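Local coordinates for fibrinogen binding protein (Staphylococcus aureus subsp. aureus Mu50, PDB 3DOA) that probably binds fibrinogen and, as a member of the NFACT family, may also take part in ribosome-associated quality control, at residues Q16-G21 and M36-N41; R57-T62 and S268-L273; G85-I90 and I99-K104. All blocks are in the same frame, centred on the assembly; numbering follows the deposited sequence.

Contact 1 (Q16-G21 and M36-N41); sequences QFLTTG and MVVRQN
The turn that brings Leu18 and Gly21 against Val38 and Gln40 is anchored at Gln16 O, which is gripped twice by Thr19. The backbone N of Thr19 donates to Gln16 O at 2.9 Å, and Thr19 OG1 donates to the same oxygen at 2.7 Å, so a hydroxyl on a short side chain ties off the end of the 3-10 segment. A type II beta turn from Leu18 to Gly21 follows at once, closed by Gly21 N to Leu18 O at 2.9 Å. The third position of such a turn needs a positive phi, most often met by glycine; here Thr20 takes it, at 93°.

Across from the turn runs strand 33-40. Val38 turns its branched side chain toward it, and with CG1 anti to the backbone N (chi1 -178°) that methyl touches two partners: Leu18 CD2 lies 4.1 Å from Val38 CG1, and Gly21 CA 4.0 Å from it. Glycine suits this place because its bare CA can lie close to both the valine methyl and the strand backbone, with Gly21 CA 3.5 Å from Arg39 O. In Gln40 the bend at chi2 (74°) carries the amide in among the backbone groups of the turn. Gly21 CA stands off one face of this amide, 3.9 Å from Gln40 CD, while the Thr20 methyl comes in at its edge.

The chemistry is thus divided: buried aliphatic groups of Leu18 and Val38 meet on one part of the contact, and a partly exposed amide lies among turn backbone on another. No clear hydrogen bond runs between the two segments; the turn has its own bonds, Thr19 to Gln16 and Gly21 to Leu18, and is also tied to the backbone of Ile87.

Contact 2 (R57-T62 and S268-L273); sequences RLQLTT and SLNDLL
Strand 57-61 meets helix 269-273 almost at a right angle, the axes 97° apart and 7.3 Å at their closest, with Leu60 and Asn270 at the crossing. This strand is one of the two outermost of its sheet within the chain. Its odd-numbered residues pair with strand 43-50, so the N-H of Leu60 points the other way, and Asn270 meets it: Leu60 N donates to Asn270 OD1 at 3.1 Å. The bond is fairly straight (155° at the hydrogen), but the donor stands well above the amide's carbonyl plane. Asn270 has its CG anti to the carbonyl carbon (chi1 -68°), which lays the amide across the strand and leaves ND2 3.7 Å from Leu60 CB. Its amide oxygen supplies an acceptor for one N-H of the strand edge.

One helical turn on, Leu273 and Gln59 pass in opposite directions. Leu273 CB sits against the Gln59 amide, 3.5 Å from Gln59 OE1, and Leu273 CD2 is 3.7 Å from Gln59 CB. The far end of Gln59 is steadied by Arg57, whose NE donates to Gln59 OE1 at 2.8 Å from within the guanidinium plane. The helix itself starts at Ser268, an N-cap whose OG takes the N-H of Asp271 at 3.0 Å and also that of Asn270.

Met11 of helix 5-15 touches both Asn270 and Leu273, and Phe251 of strand 251-252 packs on Leu272 and Leu273. Leu58 points away from helix 269-276, onto Leu15 of helix 5-15 and Leu47 of strand 43-50.

Contact 3 (G85-I90 and I99-K104); sequences GIIESI and IEIDIK
A beta hairpin of strands 86-92 and 98-106 sets Ile86 opposite Lys104 and Ile90 opposite Ile101, with a classic beta bulge between these pairs. Ile86 and Lys104 form a hydrogen-bonded pair, Ile86 N to Lys104 O and Lys104 N to Ile86 O both being 2.9 Å. At the bulge two residues face one. Glu88 N donates to Asp102 O at 2.7 Å, and Ser89 N reaches the same oxygen only weakly at 3.4 Å. The return bond, Asp102 N to Ser89 O at 2.6 Å, is nearly straight (176° at the hydrogen).

Beta-branched isoleucines suit the buried face. Ile87 holds its CG2 anti to the backbone N, placing that methyl 3.7 Å from Ile101 CG2, while its CG1 meets that of Ile103. Ile90 lies beside Ile101 and touches Ile99 methyl to methyl, Ile90 CG2 to Ile99 CG2 at 3.7 Å. The other face carries Ile86 as well as the polar Ser89, Asp102 and Lys104. Glu88, bent at chi2, lays its carboxylate against the aliphatic part of Lys104, but Glu88 OE2 and Lys104 NZ, 4.9 Å apart, are not in contact. NZ is hydrogen-bonded to Tyr114 OH, and Asp102 is held by Thr116 and by a salt bridge to Lys91.

Glu88, with near-helical backbone angles (-90°/-28°), is the first residue of the bulge. The extra residue shifts the register by one yet keeps Ile87 and Ile90 on one face, as classic bulges do in antiparallel sheets.

In the fold
Contact 1 comes first along the chain, contact 2 opens at 57-62, and contact 3 lies within the long loop that contact 2 closes with helix 269-276. Contacts 1 and 2 reach the same four-stranded sheet, with centres about 15 Å apart, and meet where Phe17 and Leu18 pack on Leu60. Contact 3 belongs to the five-stranded sheet, its centre about 10 Å from contact 1 and about 19 Å from contact 2. Probable backbone hydrogen bonds between Ile87 and both Thr20 and Gly21 link contact 1 to that hairpin, and Leu58 touches Ile99. Segment 16-21 therefore bridges the two sheets, while contact 2 brings the last modelled helix back onto strand 57-61, beside helix 5-15.

Contact 1 (Q16-G21 and M36-N41)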
loop_
_atom_site.group_PDB
_atom_site.type_symbol
_atom_site.label_atom_id
_atom_site.label_comp_id
_atom_site.label_asym_id
_atom_site.label_seq_id
_atom_site.Cartn_x
_atom_site.Cartn_y
_atom_site.Cartn_z
ATOM N N GLN A 16 2.494 4.258 11.928
ATOM C CA GLN A 16 1.630 4.706 13.020
ATOM C C GLN A 16 2.287 5.734 13.994
ATOM O O GLN A 16 1.604 6.566 14.629
ATOM C CB GLN A 16 1.154 3.485 13.779
ATOM C CG GLN A 16 0.427 2.519 12.879
ATOM C CD GLN A 16 -0.897 3.060 12.471
ATOM O OE1 GLN A 16 -1.632 3.474 13.333
ATOM N NE2 GLN A 16 -1.231 3.046 11.185
ATOM N N PHE A 17 3.604 5.694 14.109
ATOM C CA PHE A 17 4.290 6.606 14.982
ATOM C C PHE A 17 4.123 8.018 14.431
ATOM O O PHE A 17 4.298 8.973 15.146
ATOM C CB PHE A 17 5.773 6.225 15.114
ATOM C CG PHE A 17 6.630 6.704 13.966
ATOM C CD1 PHE A 17 7.364 7.866 14.067
ATOM C CD2 PHE A 17 6.681 6.006 12.779
ATOM C CE1 PHE A 17 8.157 8.321 12.991
ATOM C CE2 PHE A 17 7.458 6.444 11.707
ATOM C CZ PHE A 17 8.195 7.597 11.809
ATOM N N LEU A 18 3.768 8.175 13.179
ATOM C CA LEU A 18 3.452 9.510 12.683
ATOM C C LEU A 18 2.050 10.050 13.124
ATOM O O LEU A 18 1.792 11.249 13.019
ATOM C CB LEU A 18 3.564 9.550 11.144
ATOM C CG LEU A 18 4.890 9.231 10.427
ATOM C CD1 LEU A 18 4.700 9.049 8.923
ATOM C CD2 LEU A 18 5.895 10.303 10.704
ATOM N N THR A 19 1.121 9.221 13.584
ATOM C CA THR A 19 -0.171 9.785 14.082
ATOM C C THR A 19 0.031 10.877 15.165
ATOM O O THR A 19 0.835 10.669 16.042
ATOM C CB THR A 19 -1.026 8.691 14.675
ATOM O OG1 THR A 19 -0.775 7.523 13.943
ATOM C CG2 THR A 19 -2.440 8.974 14.517
ATOM N N THR A 20 -0.668 12.020 15.099
ATOM C CA THR A 20 -0.383 13.190 15.967
ATOM C C THR A 20 0.555 14.194 15.377
ATOM O O THR A 20 0.588 15.324 15.829
ATOM C CB THR A 20 0.245 12.766 17.258
ATOM O OG1 THR A 20 -0.742 11.996 17.892
ATOM C CG2 THR A 20 0.689 13.940 18.169
ATOM N N GLY A 21 1.346 13.787 14.389
ATOM C CA GLY A 21 2.337 14.660 13.820
ATOM C C GLY A 21 1.592 15.701 13.021
ATOM O O GLY A 21 0.417 15.526 12.647
ATOM N N MET A 36 5.835 14.511 1.465
ATOM C CA MET A 36 5.025 15.210 2.470
ATOM C C MET A 36 5.818 15.147 3.760
ATOM O O MET A 36 5.938 14.055 4.304
ATOM C CB MET A 36 3.645 14.550 2.551
ATOM C CG MET A 36 2.930 14.703 3.870
ATOM S SD MET A 36 1.149 14.118 3.957
ATOM C CE MET A 36 0.346 14.749 2.443
ATOM N N VAL A 37 6.410 16.262 4.236
ATOM C CA VAL A 37 7.142 16.136 5.518
ATOM C C VAL A 37 6.283 16.331 6.789
ATOM O O VAL A 37 5.567 17.285 6.918
ATOM C CB VAL A 37 8.554 16.790 5.590
ATOM C CG1 VAL A 37 8.836 17.589 4.375
ATOM C CG2 VAL A 37 8.754 17.534 6.880
ATOM N N VAL A 38 6.328 15.329 7.664
ATOM C CA VAL A 38 5.595 15.296 8.879
ATOM C C VAL A 38 6.536 15.529 10.038
ATOM O O VAL A 38 7.528 14.846 10.189
ATOM C CB VAL A 38 4.948 13.955 9.048
ATOM C CG1 VAL A 38 4.109 13.934 10.341
ATOM C CG2 VAL A 38 4.116 13.683 7.818
ATOM N N ARG A 39 6.190 16.499 10.869
ATOM C CA ARG A 39 7.007 16.913 11.993
ATOM C C ARG A 39 6.305 16.415 13.246
ATOM O O ARG A 39 5.176 16.747 13.511
ATOM C CB ARG A 39 7.151 18.412 11.963
ATOM C CG ARG A 39 8.219 18.939 12.828
ATOM C CD ARG A 39 8.398 20.482 12.718
ATOM N NE ARG A 39 9.351 20.915 13.746
ATOM C CZ ARG A 39 10.605 21.302 13.514
ATOM N NH1 ARG A 39 11.390 21.658 14.550
ATOM N NH2 ARG A 39 11.069 21.373 12.250
ATOM N N GLN A 40 6.976 15.536 13.961
ATOM C CA GLN A 40 6.451 14.871 15.126
ATOM C C GLN A 40 7.505 15.247 16.152
ATOM O O GLN A 40 8.659 15.207 15.843
ATOM C CB GLN A 40 6.384 13.362 14.864
ATOM C CG GLN A 40 6.019 12.553 16.052
ATOM C CD GLN A 40 4.546 12.692 16.393
ATOM O OE1 GLN A 40 3.719 11.960 15.834
ATOM N NE2 GLN A 40 4.198 13.635 17.313
ATOM N N ASN A 41 7.118 15.706 17.332
ATOM C CA ASN A 41 8.075 16.219 18.305
ATOM C C ASN A 41 9.330 16.921 17.718
ATOM O O ASN A 41 10.443 16.654 18.076
ATOM C CB ASN A 41 8.481 15.091 19.233
ATOM C CG ASN A 41 9.503 15.527 20.285
ATOM O OD1 ASN A 41 9.615 16.713 20.615
ATOM N ND2 ASN A 41 10.251 14.572 20.824
#

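Contact 2 (R57-T62 and S268-L273)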
loop_
_atom_site.group_PDB
_atom_site.type_symbol
_atom_site.label_atom_id
_atom_site.label_comp_id
_atom_site.label_asym_id
_atom_site.label_seq_id
_atom_site.Cartn_x
_atom_site.Cartn_y
_atom_site.Cartn_z
ATOM N N ARG A 57 3.992 3.525 -4.856
ATOM C CA ARG A 57 4.369 3.076 -3.506
ATOM C C ARG A 57 4.253 4.173 -2.430
ATOM O O ARG A 57 4.085 5.349 -2.753
ATOM C CB ARG A 57 5.825 2.626 -3.524
ATOM C CG ARG A 57 6.836 3.730 -3.754
ATOM C CD ARG A 57 8.194 3.134 -3.922
ATOM N NE ARG A 57 9.269 4.109 -3.886
ATOM C CZ ARG A 57 9.617 4.893 -4.907
ATOM N NH1 ARG A 57 9.006 4.844 -6.103
ATOM N NH2 ARG A 57 10.620 5.728 -4.719
ATOM N N LEU A 58 4.434 3.776 -1.161
ATOM C CA LEU A 58 4.352 4.659 -0.003
ATOM C C LEU A 58 5.454 4.313 0.999
ATOM O O LEU A 58 5.561 3.171 1.464
ATOM C CB LEU A 58 2.969 4.528 0.659
ATOM C CG LEU A 58 2.829 5.095 2.088
ATOM C CD1 LEU A 58 2.789 6.670 2.077
ATOM C CD2 LEU A 58 1.591 4.491 2.729
ATOM N N GLN A 59 6.273 5.282 1.363
ATOM C CA GLN A 59 7.354 4.929 2.224
ATOM C C GLN A 59 7.827 6.199 2.914
ATOM O O GLN A 59 7.456 7.293 2.489
ATOM C CB GLN A 59 8.440 4.299 1.335
ATOM C CG GLN A 59 9.618 5.221 1.009
ATOM C CD GLN A 59 10.485 4.782 -0.147
ATOM O OE1 GLN A 59 10.008 4.495 -1.238
ATOM N NE2 GLN A 59 11.776 4.820 0.069
ATOM N N LEU A 60 8.605 6.074 3.979
ATOM C CA LEU A 60 9.458 7.165 4.421
ATOM C C LEU A 60 10.773 7.047 3.681
ATOM O O LEU A 60 11.199 5.961 3.448
ATOM C CB LEU A 60 9.737 7.053 5.915
ATOM C CG LEU A 60 8.673 7.565 6.882
ATOM C CD1 LEU A 60 7.274 7.309 6.307
ATOM C CD2 LEU A 60 8.875 6.888 8.204
ATOM N N THR A 61 11.454 8.137 3.406
ATOM C CA THR A 61 12.716 8.030 2.720
ATOM C C THR A 61 13.735 9.022 3.188
ATOM O O THR A 61 13.491 9.788 4.087
ATOM C CB THR A 61 12.544 8.258 1.254
ATOM O OG1 THR A 61 13.821 8.208 0.626
ATOM C CG2 THR A 61 11.962 9.595 1.025
ATOM N N THR A 62 14.892 8.987 2.550
ATOM C CA THR A 62 15.964 9.925 2.804
ATOM C C THR A 62 16.383 10.543 1.493
ATOM O O THR A 62 16.578 9.853 0.525
ATOM C CB THR A 62 17.117 9.250 3.416
ATOM O OG1 THR A 62 16.690 8.672 4.644
ATOM C CG2 THR A 62 18.158 10.260 3.696
ATOM N N SER A 268 14.199 -1.878 8.095
ATOM C CA SER A 268 12.854 -1.406 7.867
ATOM C C SER A 268 12.486 -1.521 6.392
ATOM O O SER A 268 13.343 -1.645 5.480
ATOM C CB SER A 268 12.767 0.068 8.249
ATOM O OG SER A 268 13.385 0.918 7.274
ATOM N N LEU A 269 11.190 -1.422 6.148
ATOM C CA LEU A 269 10.714 -1.435 4.791
ATOM C C LEU A 269 11.153 -0.148 4.071
ATOM O O LEU A 269 11.177 -0.089 2.830
ATOM C CB LEU A 269 9.198 -1.589 4.779
ATOM C CG LEU A 269 8.557 -2.966 5.028
ATOM C CD1 LEU A 269 9.454 -3.894 5.770
ATOM C CD2 LEU A 269 7.235 -2.776 5.773
ATOM N N ASN A 270 11.509 0.878 4.836
ATOM C CA ASN A 270 11.712 2.173 4.244
ATOM C C ASN A 270 13.083 2.172 3.690
ATOM O O ASN A 270 13.314 2.584 2.564
ATOM C CB ASN A 270 11.497 3.235 5.280
ATOM C CG ASN A 270 10.052 3.316 5.694
ATOM O OD1 ASN A 270 9.154 3.198 4.877
ATOM N ND2 ASN A 270 9.815 3.493 6.963
ATOM N N ASP A 271 14.002 1.651 4.480
ATOM C CA ASP A 271 15.328 1.333 3.998
ATOM C C ASP A 271 15.264 0.430 2.755
ATOM O O ASP A 271 15.904 0.710 1.733
ATOM C CB ASP A 271 16.070 0.598 5.107
ATOM C CG ASP A 271 16.497 1.499 6.230
ATOM O OD1 ASP A 271 16.420 2.707 6.052
ATOM O OD2 ASP A 271 16.932 1.024 7.299
ATOM N N LEU A 272 14.506 -0.668 2.857
ATOM C CA LEU A 272 14.429 -1.635 1.771
ATOM C C LEU A 272 14.073 -0.904 0.486
ATOM O O LEU A 272 14.767 -0.997 -0.502
ATOM C CB LEU A 272 13.398 -2.714 2.107
ATOM C CG LEU A 272 12.974 -3.713 1.018
ATOM C CD1 LEU A 272 14.223 -4.455 0.570
ATOM C CD2 LEU A 272 11.843 -4.666 1.498
ATOM N N LEU A 273 12.997 -0.128 0.535
ATOM C CA LEU A 273 12.569 0.657 -0.621
ATOM C C LEU A 273 13.606 1.726 -1.044
ATOM O O LEU A 273 13.914 1.855 -2.228
ATOM C CB LEU A 273 11.196 1.282 -0.349
ATOM C CG LEU A 273 9.883 0.515 -0.603
ATOM C CD1 LEU A 273 10.100 -0.944 -0.918
ATOM C CD2 LEU A 273 8.932 0.668 0.610
#

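Contact 3 (G85-I90 and I99-K104)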
loop_
_atom_site.group_PDB
_atom_site.type_symbol
_atom_site.label_atom_id
_atom_site.label_comp_id
_atom_site.label_asym_id
_atom_site.label_seq_id
_atom_site.Cartn_x
_atom_site.Cartn_y
_atom_site.Cartn_z
ATOM N N GLY A 85 -1.877 20.937 9.480
ATOM C CA GLY A 85 -2.743 19.927 10.104
ATOM C C GLY A 85 -2.073 18.869 10.945
ATOM O O GLY A 85 -0.845 18.693 10.944
ATOM N N ILE A 86 -2.894 18.175 11.704
ATOM C CA ILE A 86 -2.422 17.055 12.441
ATOM C C ILE A 86 -2.963 15.809 11.770
ATOM O O ILE A 86 -4.067 15.814 11.173
ATOM C CB ILE A 86 -2.889 17.088 13.915
ATOM C CG1 ILE A 86 -2.463 18.388 14.561
ATOM C CG2 ILE A 86 -2.368 15.890 14.711
ATOM C CD1 ILE A 86 -1.042 18.705 14.520
ATOM N N ILE A 87 -2.161 14.749 11.888
ATOM C CA ILE A 87 -2.507 13.448 11.307
ATOM C C ILE A 87 -3.231 12.757 12.397
ATOM O O ILE A 87 -2.710 12.492 13.445
ATOM C CB ILE A 87 -1.278 12.592 10.788
ATOM C CG1 ILE A 87 -0.735 13.200 9.492
ATOM C CG2 ILE A 87 -1.731 11.242 10.455
ATOM C CD1 ILE A 87 0.784 13.258 9.410
ATOM N N GLU A 88 -4.478 12.519 12.127
ATOM C CA GLU A 88 -5.318 11.861 13.091
ATOM C C GLU A 88 -5.290 10.369 12.939
ATOM O O GLU A 88 -5.612 9.693 13.879
ATOM C CB GLU A 88 -6.783 12.301 12.904
ATOM C CG GLU A 88 -6.995 13.781 12.991
ATOM C CD GLU A 88 -8.121 14.099 13.910
ATOM O OE1 GLU A 88 -9.272 13.686 13.569
ATOM O OE2 GLU A 88 -7.848 14.733 14.975
ATOM N N SER A 89 -5.030 9.893 11.722
ATOM C CA SER A 89 -5.074 8.470 11.387
ATOM C C SER A 89 -4.443 8.196 10.030
ATOM O O SER A 89 -4.557 9.030 9.088
ATOM C CB SER A 89 -6.479 7.906 11.418
ATOM O OG SER A 89 -6.704 7.008 10.369
ATOM N N ILE A 90 -3.736 7.043 9.981
ATOM C CA ILE A 90 -3.232 6.420 8.762
ATOM C C ILE A 90 -3.651 4.984 8.830
ATOM O O ILE A 90 -3.362 4.296 9.798
ATOM C CB ILE A 90 -1.766 6.407 8.728
ATOM C CG1 ILE A 90 -1.203 7.823 8.969
ATOM C CG2 ILE A 90 -1.338 5.873 7.395
ATOM C CD1 ILE A 90 0.337 7.866 9.189
ATOM N N ILE A 99 -4.219 3.305 1.037
ATOM C CA ILE A 99 -3.972 3.947 2.290
ATOM C C ILE A 99 -4.690 5.332 2.270
ATOM O O ILE A 99 -4.701 6.061 1.259
ATOM C CB ILE A 99 -2.472 4.146 2.550
ATOM C CG1 ILE A 99 -1.671 2.881 2.181
ATOM C CG2 ILE A 99 -2.242 4.528 4.022
ATOM C CD1 ILE A 99 -1.081 2.845 0.748
ATOM N N GLU A 100 -5.285 5.627 3.432
ATOM C CA GLU A 100 -6.009 6.809 3.730
ATOM C C GLU A 100 -5.383 7.438 4.978
ATOM O O GLU A 100 -5.334 6.819 6.073
ATOM C CB GLU A 100 -7.452 6.439 3.970
ATOM C CG GLU A 100 -8.127 6.078 2.709
ATOM C CD GLU A 100 -9.659 6.216 2.733
ATOM O OE1 GLU A 100 -10.270 6.751 3.695
ATOM O OE2 GLU A 100 -10.249 5.786 1.725
ATOM N N ILE A 101 -4.884 8.661 4.791
ATOM C CA ILE A 101 -4.396 9.463 5.881
ATOM C C ILE A 101 -5.417 10.548 6.126
ATOM O O ILE A 101 -5.784 11.273 5.197
ATOM C CB ILE A 101 -3.092 10.172 5.569
ATOM C CG1 ILE A 101 -2.087 9.191 4.962
ATOM C CG2 ILE A 101 -2.571 10.837 6.840
ATOM C CD1 ILE A 101 -1.043 9.867 4.124
ATOM N N ASP A 102 -5.817 10.639 7.401
ATOM C CA ASP A 102 -6.831 11.545 7.931
ATOM C C ASP A 102 -6.160 12.725 8.610
ATOM O O ASP A 102 -5.459 12.592 9.625
ATOM C CB ASP A 102 -7.679 10.796 8.949
ATOM C CG ASP A 102 -8.774 9.924 8.299
ATOM O OD1 ASP A 102 -8.934 9.868 7.029
ATOM O OD2 ASP A 102 -9.499 9.284 9.105
ATOM N N ILE A 103 -6.353 13.899 8.034
ATOM C CA ILE A 103 -5.789 15.131 8.609
ATOM C C ILE A 103 -6.914 16.087 9.074
ATOM O O ILE A 103 -7.962 16.190 8.445
ATOM C CB ILE A 103 -4.798 15.807 7.646
ATOM C CG1 ILE A 103 -3.626 14.839 7.319
ATOM C CG2 ILE A 103 -4.268 17.103 8.278
ATOM C CD1 ILE A 103 -2.993 14.989 5.934
ATOM N N LYS A 104 -6.704 16.701 10.242
ATOM C CA LYS A 104 -7.549 17.793 10.727
ATOM C C LYS A 104 -6.736 19.094 10.675
ATOM O O LYS A 104 -5.620 19.111 11.115
ATOM C CB LYS A 104 -8.031 17.451 12.136
ATOM C CG LYS A 104 -8.688 18.606 12.893
ATOM C CD LYS A 104 -9.184 18.108 14.260
ATOM C CE LYS A 104 -9.844 19.225 15.085
ATOM N NZ LYS A 104 -10.592 18.606 16.187
#